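Local coordinates for protein putative hydroxymethylglutaryl-CoA synthase (Streptococcus mutans, PDB 3SQZ) that probably acts as a hydroxymethylglutaryl-CoA synthase, joining acetyl and acetoacetyl units into 3-hydroxy-3-methylglutaryl-CoA, and binds coenzyme A in a thiolase fold, at residues 130-135 with 166-171; 157-162 with 194-199; 319-324 with 360-365. One frame throughout, in Å; residues are numbered along the deposited sequence.

Contact 1 of 3, residues 130-135 with 166-171; sequences LGIQPF and RVLVLA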
loop_
_atom_site.group_PDB
_atom_site.type_symbol
_atom_site.label_atom_id
_atom_site.label_comp_id
_atom_site.label_asym_id
_atom_site.label_seq_id
_atom_site.Cartn_x
_atom_site.Cartn_y
_atom_site.Cartn_z
ATOM N N LEU A 130 4.327 15.521 11.488
ATOM C CA LEU A 130 5.610 15.603 10.800
ATOM C C LEU A 130 6.218 16.997 10.807
ATOM O O LEU A 130 7.351 17.172 10.382
ATOM C CB LEU A 130 5.479 15.127 9.356
ATOM C CG LEU A 130 5.181 13.647 9.153
ATOM C CD1 LEU A 130 4.747 13.403 7.715
ATOM C CD2 LEU A 130 6.391 12.814 9.532
ATOM N N GLY A 131 5.464 17.997 11.251
ATOM C CA GLY A 131 6.003 19.343 11.297
ATOM C C GLY A 131 6.230 19.948 9.920
ATOM O O GLY A 131 7.172 20.713 9.714
ATOM N N ILE A 132 5.364 19.612 8.972
ATOM C CA ILE A 132 5.449 20.197 7.638
ATOM C C ILE A 132 5.038 21.676 7.673
ATOM O O ILE A 132 4.209 22.083 8.491
ATOM C CB ILE A 132 4.622 19.356 6.640
ATOM C CG1 ILE A 132 5.306 17.987 6.479
ATOM C CG2 ILE A 132 4.476 20.057 5.301
ATOM C CD1 ILE A 132 4.462 16.940 5.802
ATOM N N GLN A 133 5.642 22.481 6.807
ATOM C CA GLN A 133 5.358 23.912 6.771
ATOM C C GLN A 133 3.857 24.159 6.549
ATOM O O GLN A 133 3.180 23.363 5.898
ATOM C CB GLN A 133 6.233 24.595 5.711
ATOM C CG GLN A 133 5.981 24.149 4.281
ATOM C CD GLN A 133 4.865 24.936 3.623
ATOM O OE1 GLN A 133 4.554 26.061 4.026
ATOM N NE2 GLN A 133 4.254 24.352 2.612
ATOM N N PRO A 134 3.325 25.264 7.105
ATOM C CA PRO A 134 1.865 25.429 7.189
ATOM C C PRO A 134 1.144 25.697 5.867
ATOM O O PRO A 134 -0.052 25.408 5.782
ATOM C CB PRO A 134 1.704 26.626 8.126
ATOM C CG PRO A 134 2.996 27.385 8.003
ATOM C CD PRO A 134 4.048 26.331 7.822
ATOM N N PHE A 135 1.818 26.268 4.876
ATOM C CA PHE A 135 1.130 26.655 3.645
ATOM C C PHE A 135 1.062 25.508 2.642
ATOM O O PHE A 135 1.676 25.538 1.567
ATOM C CB PHE A 135 1.719 27.938 3.070
ATOM C CG PHE A 135 1.400 29.150 3.899
ATOM C CD1 PHE A 135 2.355 29.756 4.700
ATOM C CD2 PHE A 135 0.111 29.662 3.908
ATOM C CE1 PHE A 135 2.033 30.863 5.469
ATOM C CE2 PHE A 135 -0.214 30.771 4.670
ATOM C CZ PHE A 135 0.748 31.363 5.456
ATOM N N ARG A 166 7.290 20.114 -3.444
ATOM C CA ARG A 166 7.329 18.670 -3.230
ATOM C C ARG A 166 5.975 18.234 -2.705
ATOM O O ARG A 166 5.241 19.033 -2.101
ATOM C CB ARG A 166 8.446 18.289 -2.248
ATOM C CG ARG A 166 9.794 18.805 -2.698
ATOM C CD ARG A 166 10.949 18.469 -1.765
ATOM N NE ARG A 166 12.128 19.164 -2.265
ATOM C CZ ARG A 166 13.330 19.149 -1.706
ATOM N NH1 ARG A 166 14.311 19.836 -2.269
ATOM N NH2 ARG A 166 13.555 18.464 -0.598
ATOM N N VAL A 167 5.630 16.973 -2.939
ATOM C CA VAL A 167 4.342 16.460 -2.491
ATOM C C VAL A 167 4.562 15.158 -1.741
ATOM O O VAL A 167 5.374 14.326 -2.151
ATOM C CB VAL A 167 3.377 16.220 -3.682
ATOM C CG1 VAL A 167 2.065 15.614 -3.205
ATOM C CG2 VAL A 167 3.137 17.520 -4.432
ATOM N N LEU A 168 3.840 14.990 -0.641
ATOM C CA LEU A 168 3.896 13.767 0.136
ATOM C C LEU A 168 2.613 12.980 -0.089
ATOM O O LEU A 168 1.514 13.476 0.200
ATOM C CB LEU A 168 4.040 14.110 1.610
ATOM C CG LEU A 168 4.067 12.927 2.575
ATOM C CD1 LEU A 168 5.260 12.015 2.294
ATOM C CD2 LEU A 168 4.064 13.427 4.005
ATOM N N VAL A 169 2.754 11.767 -0.621
ATOM C CA VAL A 169 1.645 10.853 -0.815
ATOM C C VAL A 169 1.764 9.718 0.187
ATOM O O VAL A 169 2.817 9.093 0.294
ATOM C CB VAL A 169 1.640 10.281 -2.253
ATOM C CG1 VAL A 169 0.566 9.207 -2.428
ATOM C CG2 VAL A 169 1.450 11.410 -3.258
ATOM N N LEU A 170 0.697 9.470 0.934
ATOM C CA LEU A 170 0.638 8.381 1.901
ATOM C C LEU A 170 -0.429 7.407 1.450
ATOM O O LEU A 170 -1.527 7.819 1.083
ATOM C CB LEU A 170 0.252 8.900 3.287
ATOM C CG LEU A 170 1.120 9.928 4.014
ATOM C CD1 LEU A 170 2.604 9.631 3.914
ATOM C CD2 LEU A 170 0.803 11.343 3.586
ATOM N N ALA A 171 -0.103 6.120 1.491
ATOM C CA ALA A 171 -1.051 5.056 1.177
ATOM C C ALA A 171 -1.061 4.138 2.383
ATOM O O ALA A 171 -0.148 3.318 2.549
ATOM C CB ALA A 171 -0.607 4.307 -0.053
#
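Leu168, near the start of strand 166-175, meets Leu130 and Ile132 through a single methyl group, a compact instance of a loop seated on a sheet by a few hydrophobic branches. Its CG stands anti to the backbone N (chi1 178°), which carries CD2 off the strand and up to the loop. Leu130 comes to meet it tip to tip, with Leu130 CD1 3.8 Å from Leu168 CD2. Ile132 arrives on a slant instead, and only the end of its longer branch takes part, Ile132 CD1 lying 4.0 Å from the same Leu168 CD2. Leu130 and Ile132 thus converge on one methyl from different directions.

Between them, Gly131 ends helix 122-129 in a Schellman motif with positive phi (69°), and on either side of this reversal Leu130 and Ile132 both direct their side chains to the strand. Farther along, the Gln133 amide pins the turn by bonding to both polar backbone atoms of Phe135: Phe135 N to Gln133 OE1 is 2.9 Å, and Gln133 NE2 to Phe135 O is 3.0 Å. A further bond from Gln133 NE2 to Ile105 O ties this turn to the neighbouring strand 105-111. Ala93 of helix 85-94 touches both Leu130 and Leu168, while Ile132 also rests on Val108.

No hydrogen bond or charge pair spans the two segments. Their direct attachment is therefore dispersion and hydrophobic burial among three buried aliphatic side chains, while the hydrogen bonds of Gln133 lie within the loop or run to other parts of the chain.

Contact 2 of 3, residues 157-162 with 194-199; sequences LHVEKH and MLVKKD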
loop_
_atom_site.group_PDB
_atom_site.type_symbol
_atom_site.label_atom_id
_atom_site.label_comp_id
_atom_site.label_asym_id
_atom_site.label_seq_id
_atom_site.Cartn_x
_atom_site.Cartn_y
_atom_site.Cartn_z
ATOM N N LEU A 157 1.526 16.074 -11.451
ATOM C CA LEU A 157 1.109 17.254 -12.201
ATOM C C LEU A 157 1.332 18.546 -11.428
ATOM O O LEU A 157 1.692 19.573 -12.003
ATOM C CB LEU A 157 -0.356 17.145 -12.607
ATOM C CG LEU A 157 -0.662 15.974 -13.535
ATOM C CD1 LEU A 157 -2.144 15.941 -13.869
ATOM C CD2 LEU A 157 0.195 16.030 -14.797
ATOM N N HIS A 158 1.084 18.503 -10.125
ATOM C CA HIS A 158 1.295 19.660 -9.270
ATOM C C HIS A 158 2.761 20.097 -9.293
ATOM O O HIS A 158 3.067 21.284 -9.433
ATOM C CB HIS A 158 0.831 19.342 -7.850
ATOM C CG HIS A 158 1.200 20.387 -6.843
ATOM N ND1 HIS A 158 0.430 21.504 -6.603
ATOM C CD2 HIS A 158 2.263 20.472 -6.007
ATOM C CE1 HIS A 158 1.006 22.237 -5.665
ATOM N NE2 HIS A 158 2.115 21.629 -5.283
ATOM N N VAL A 159 3.676 19.144 -9.163
ATOM C CA VAL A 159 5.087 19.484 -9.170
ATOM C C VAL A 159 5.516 19.984 -10.548
ATOM O O VAL A 159 6.313 20.904 -10.659
ATOM C CB VAL A 159 5.961 18.305 -8.714
ATOM C CG1 VAL A 159 7.440 18.635 -8.916
ATOM C CG2 VAL A 159 5.669 17.981 -7.256
ATOM N N GLU A 160 4.967 19.396 -11.604
ATOM C CA GLU A 160 5.282 19.871 -12.942
ATOM C C GLU A 160 4.895 21.344 -13.104
ATOM O O GLU A 160 5.636 22.130 -13.693
ATOM C CB GLU A 160 4.610 19.016 -14.014
ATOM C CG GLU A 160 5.031 19.403 -15.421
ATOM C CD GLU A 160 4.591 18.410 -16.478
ATOM O OE1 GLU A 160 4.821 18.683 -17.674
ATOM O OE2 GLU A 160 4.026 17.357 -16.122
ATOM N N LYS A 161 3.736 21.716 -12.573
ATOM C CA LYS A 161 3.270 23.101 -12.626
ATOM C C LYS A 161 4.104 24.009 -11.720
ATOM O O LYS A 161 4.385 25.156 -12.072
ATOM C CB LYS A 161 1.785 23.168 -12.242
ATOM C CG LYS A 161 1.203 24.580 -12.084
ATOM C CD LYS A 161 1.299 25.424 -13.347
ATOM C CE LYS A 161 0.340 24.939 -14.421
ATOM N NZ LYS A 161 0.293 25.889 -15.571
ATOM N N HIS A 162 4.497 23.478 -10.563
ATOM C CA HIS A 162 5.246 24.220 -9.551
ATOM C C HIS A 162 6.510 23.445 -9.190
ATOM O O HIS A 162 6.572 22.778 -8.152
ATOM C CB HIS A 162 4.383 24.426 -8.306
ATOM C CG HIS A 162 3.089 25.126 -8.581
ATOM N ND1 HIS A 162 3.031 26.434 -9.013
ATOM C CD2 HIS A 162 1.805 24.704 -8.487
ATOM C CE1 HIS A 162 1.768 26.788 -9.174
ATOM N NE2 HIS A 162 1.003 25.759 -8.854
ATOM N N MET A 194 5.434 8.241 -0.221
ATOM C CA MET A 194 6.192 8.581 -1.419
ATOM C C MET A 194 6.378 10.086 -1.480
ATOM O O MET A 194 5.408 10.838 -1.367
ATOM C CB MET A 194 5.486 8.066 -2.678
ATOM C CG MET A 194 5.501 6.552 -2.754
ATOM S SD MET A 194 4.536 5.825 -4.091
ATOM C CE MET A 194 2.876 6.117 -3.488
ATOM N N LEU A 195 7.621 10.521 -1.619
ATOM C CA LEU A 195 7.925 11.924 -1.820
ATOM C C LEU A 195 8.089 12.164 -3.305
ATOM O O LEU A 195 8.937 11.528 -3.950
ATOM C CB LEU A 195 9.200 12.291 -1.077
ATOM C CG LEU A 195 9.557 13.776 -1.154
ATOM C CD1 LEU A 195 8.560 14.625 -0.357
ATOM C CD2 LEU A 195 10.972 14.003 -0.674
ATOM N N VAL A 196 7.281 13.072 -3.844
ATOM C CA VAL A 196 7.295 13.377 -5.264
ATOM C C VAL A 196 7.917 14.750 -5.484
ATOM O O VAL A 196 7.554 15.705 -4.797
ATOM C CB VAL A 196 5.860 13.333 -5.836
ATOM C CG1 VAL A 196 5.841 13.758 -7.309
ATOM C CG2 VAL A 196 5.266 11.941 -5.647
ATOM N N LYS A 197 8.878 14.831 -6.402
ATOM C CA LYS A 197 9.526 16.097 -6.721
ATOM C C LYS A 197 10.193 16.022 -8.085
ATOM O O LYS A 197 10.230 14.971 -8.723
ATOM C CB LYS A 197 10.547 16.483 -5.649
ATOM C CG LYS A 197 11.718 15.523 -5.554
ATOM C CD LYS A 197 12.676 15.904 -4.434
ATOM C CE LYS A 197 13.471 17.154 -4.765
ATOM N NZ LYS A 197 14.383 16.943 -5.926
ATOM N N LYS A 198 10.696 17.161 -8.537
ATOM C CA LYS A 198 11.466 17.228 -9.766
ATOM C C LYS A 198 12.808 16.529 -9.577
ATOM O O LYS A 198 13.339 16.480 -8.469
ATOM C CB LYS A 198 11.674 18.694 -10.155
ATOM C CG LYS A 198 12.298 18.894 -11.517
ATOM C CD LYS A 198 12.346 20.365 -11.893
ATOM C CE LYS A 198 13.557 21.059 -11.289
ATOM N NZ LYS A 198 13.548 21.037 -9.800
ATOM N N ASP A 199 13.351 15.980 -10.659
ATOM C CA ASP A 199 14.629 15.278 -10.605
ATOM C C ASP A 199 14.643 14.226 -9.502
ATOM O O ASP A 199 15.518 14.216 -8.632
ATOM C CB ASP A 199 15.760 16.281 -10.444
ATOM C CG ASP A 199 15.836 17.235 -11.613
ATOM O OD1 ASP A 199 15.640 16.773 -12.759
ATOM O OD2 ASP A 199 16.057 18.443 -11.390
#
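Val159 of helix 157-161 inserts both of its methyl groups against the end of strand 194-198, and it is the one helical residue through which these segments meet. CG1 faces main chain more than side chain: Val159 CG1 is 3.6 Å from Lys198 N and 3.9 Å from Lys197 C, so it lies over the peptide link between the two lysines. CG2 turns to the preceding residue, where Val159 CG2 sits 3.8 Å from Val196 O and 4.2 Å from Val196 CG1. With CG1 anti to the backbone N (chi1 172°), the two branches lie side by side along the strand, CG1 nearer its end. The contact illustrates how a beta-branched side chain can pack on peptide groups as well as on other methyls.

Lys197 offers its backbone here because its CB points away from the helix. Its chain folds back to the following residue, and Lys197 NZ donates to Lys198 O over 2.8 Å, approaching almost in line with the carbonyl bond (168°). Lys198 begins beside the helix but ends away from it; its ammonium has a long salt bridge to Asp199 and a weak hydrogen bond to Pro163 O.

The axis of 157-161 passes 8.0 Å from that of 194-198 at closest approach, and the two point roughly the same way, 30° apart. Val159 also touches Thr165, Val167 and Ile37, while Val196 leans on Ala155 and Leu152, about one and two turns before Val159. The end of helix 147-161 therefore covers parts of strands 166-175, 188-198 and 37-45, with strand 188-198 between the other two in the sheet, an alpha-on-beta layer of the thiolase fold.

Contact 3 of 3, residues 319-324 with 360-365; sequences GLLSLL and EQLQTN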
loop_
_atom_site.group_PDB
_atom_site.type_symbol
_atom_site.label_atom_id
_atom_site.label_comp_id
_atom_site.label_asym_id
_atom_site.label_seq_id
_atom_site.Cartn_x
_atom_site.Cartn_y
_atom_site.Cartn_z
ATOM N N GLY A 319 4.755 -3.597 -3.300
ATOM C CA GLY A 319 5.344 -4.481 -4.289
ATOM C C GLY A 319 6.428 -3.797 -5.105
ATOM O O GLY A 319 7.456 -4.408 -5.417
ATOM N N LEU A 320 6.212 -2.534 -5.477
ATOM C CA LEU A 320 7.256 -1.763 -6.146
ATOM C C LEU A 320 8.515 -1.708 -5.265
ATOM O O LEU A 320 9.634 -1.951 -5.722
ATOM C CB LEU A 320 6.758 -0.353 -6.467
ATOM C CG LEU A 320 7.810 0.604 -7.036
ATOM C CD1 LEU A 320 8.377 0.136 -8.388
ATOM C CD2 LEU A 320 7.245 2.016 -7.148
ATOM N N LEU A 321 8.329 -1.397 -3.989
ATOM C CA LEU A 321 9.455 -1.316 -3.067
ATOM C C LEU A 321 10.176 -2.662 -2.939
ATOM O O LEU A 321 11.402 -2.735 -2.991
ATOM C CB LEU A 321 8.957 -0.835 -1.711
ATOM C CG LEU A 321 10.019 -0.590 -0.646
ATOM C CD1 LEU A 321 11.025 0.478 -1.076
ATOM C CD2 LEU A 321 9.331 -0.221 0.661
ATOM N N SER A 322 9.399 -3.729 -2.794
ATOM C CA SER A 322 9.937 -5.074 -2.716
ATOM C C SER A 322 10.742 -5.412 -3.980
ATOM O O SER A 322 11.844 -5.961 -3.904
ATOM C CB SER A 322 8.778 -6.048 -2.523
ATOM O OG SER A 322 9.227 -7.353 -2.207
ATOM N N LEU A 323 10.187 -5.076 -5.139
ATOM C CA LEU A 323 10.882 -5.259 -6.405
ATOM C C LEU A 323 12.224 -4.536 -6.416
ATOM O O LEU A 323 13.256 -5.118 -6.748
ATOM C CB LEU A 323 10.011 -4.728 -7.539
ATOM C CG LEU A 323 10.699 -4.623 -8.902
ATOM C CD1 LEU A 323 11.078 -6.009 -9.458
ATOM C CD2 LEU A 323 9.818 -3.857 -9.881
ATOM N N LEU A 324 12.222 -3.255 -6.064
ATOM C CA LEU A 324 13.440 -2.468 -6.179
ATOM C C LEU A 324 14.516 -2.938 -5.216
ATOM O O LEU A 324 15.706 -2.877 -5.534
ATOM C CB LEU A 324 13.150 -0.986 -5.947
ATOM C CG LEU A 324 12.176 -0.351 -6.939
ATOM C CD1 LEU A 324 12.167 1.155 -6.745
ATOM C CD2 LEU A 324 12.521 -0.718 -8.381
ATOM N N GLU A 360 20.583 3.850 -3.740
ATOM C CA GLU A 360 21.030 4.686 -2.623
ATOM C C GLU A 360 19.879 5.149 -1.741
ATOM O O GLU A 360 20.100 5.577 -0.609
ATOM C CB GLU A 360 21.784 5.920 -3.142
ATOM C CG GLU A 360 23.015 5.612 -3.978
ATOM C CD GLU A 360 23.601 6.847 -4.657
ATOM O OE1 GLU A 360 22.972 7.927 -4.609
ATOM O OE2 GLU A 360 24.697 6.736 -5.244
ATOM N N GLN A 361 18.661 5.103 -2.272
ATOM C CA GLN A 361 17.495 5.565 -1.525
ATOM C C GLN A 361 16.764 4.423 -0.837
ATOM O O GLN A 361 15.776 4.654 -0.149
ATOM C CB GLN A 361 16.526 6.317 -2.446
ATOM C CG GLN A 361 17.115 7.531 -3.139
ATOM C CD GLN A 361 17.897 8.433 -2.201
ATOM O OE1 GLN A 361 19.007 8.857 -2.527
ATOM N NE2 GLN A 361 17.335 8.725 -1.032
ATOM N N LEU A 362 17.250 3.197 -1.016
ATOM C CA LEU A 362 16.540 2.010 -0.535
ATOM C C LEU A 362 17.132 1.497 0.768
ATOM O O LEU A 362 18.140 2.010 1.258
ATOM C CB LEU A 362 16.588 0.902 -1.595
ATOM C CG LEU A 362 16.097 1.251 -3.001
ATOM C CD1 LEU A 362 16.268 0.069 -3.951
ATOM C CD2 LEU A 362 14.651 1.722 -2.954
ATOM N N GLN A 363 16.493 0.478 1.332
ATOM C CA GLN A 363 17.015 -0.214 2.507
ATOM C C GLN A 363 17.305 -1.658 2.159
ATOM O O GLN A 363 16.636 -2.237 1.300
ATOM C CB GLN A 363 16.030 -0.129 3.675
ATOM C CG GLN A 363 15.814 1.291 4.182
ATOM C CD GLN A 363 14.825 1.376 5.329
ATOM O OE1 GLN A 363 14.357 0.362 5.833
ATOM N NE2 GLN A 363 14.496 2.596 5.739
ATOM N N THR A 364 18.298 -2.237 2.823
ATOM C CA THR A 364 18.694 -3.617 2.565
ATOM C C THR A 364 18.232 -4.602 3.629
ATOM O O THR A 364 18.276 -5.807 3.404
ATOM C CB THR A 364 20.217 -3.754 2.434
ATOM O OG1 THR A 364 20.834 -3.199 3.600
ATOM C CG2 THR A 364 20.713 -3.049 1.183
ATOM N N ASN A 365 17.817 -4.106 4.793
ATOM C CA ASN A 365 17.481 -4.992 5.908
ATOM C C ASN A 365 15.996 -4.996 6.255
ATOM O O ASN A 365 15.622 -5.263 7.398
ATOM C CB ASN A 365 18.312 -4.647 7.149
ATOM C CG ASN A 365 18.003 -3.276 7.693
ATOM O OD1 ASN A 365 17.420 -2.435 7.005
ATOM N ND2 ASN A 365 18.398 -3.034 8.937
#
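Leu362 points its side chain at helix 319-324 and spreads its two methyls over different residues of it, showing how one leucine from an irregular segment can be fitted to a helical surface. The torsion places CG anti to the carbonyl carbon (chi1 -54°), and the fork then opens toward the helix. One branch reaches main chain: Leu362 CD1 is 3.4 Å from Leu324 O and 3.8 Å from Leu324 CB, lying against the base of that residue. Beyond CB the Leu324 side chain leads away from this methyl. The other branch meets a side-chain end, with Leu362 CD2 4.3 Å from Leu321 CD1.

Leu321 and Leu324 stand three residues apart, nearly one helical turn, and so lie on the same side of the helix. They are presented differently: the CB of Leu324 is directed at the loop, whereas Leu321 starts off at an angle and only its outer part comes nearer. CG of Leu321 is anti to the backbone N (chi1 -176°); with chi2 near 60°, this brings CD1 to Leu362 CD2. Regular helical bonds keep this spacing, among them Leu324 N to Leu320 O at 2.9 Å.

A polar bond adjoins the leucine cluster, from Gln363 N to Glu325 OE2, so the residue after Leu362 is fastened to the same helix. Leu321 continues onto Ile42 and Phe44 of strand 37-45, while Leu324 reaches Ile336 of strand 335-342 and the loop residue Ile202. Helix 315-326 thus lies on the sheet, part of a helix-on-sheet layer of the thiolase fold, and the loop leading from strand 346-354 to helix 366-371 meets it alongside, held there by Leu362.

From the N terminus, contact 1 opens just after helix 122-129 and closes on strand 166-175, bringing together parts separated by strand 137-141 and helix 147-161. Contact 2 opens on that helix, before contact 1 has closed, and ends on strand 188-198, so the two cross. They also touch: strands 166-175 and 188-198 are antiparallel neighbours, joined by probable hydrogen bonds such as Val169 O to Met194 N. Together they tie a loop and a helix to adjoining strands of the sheet. Contact 3 follows in series, closing the excursion through strands 335-342 and 346-354 back to helix 315-326; its centre is about 21 Å from that of contact 2.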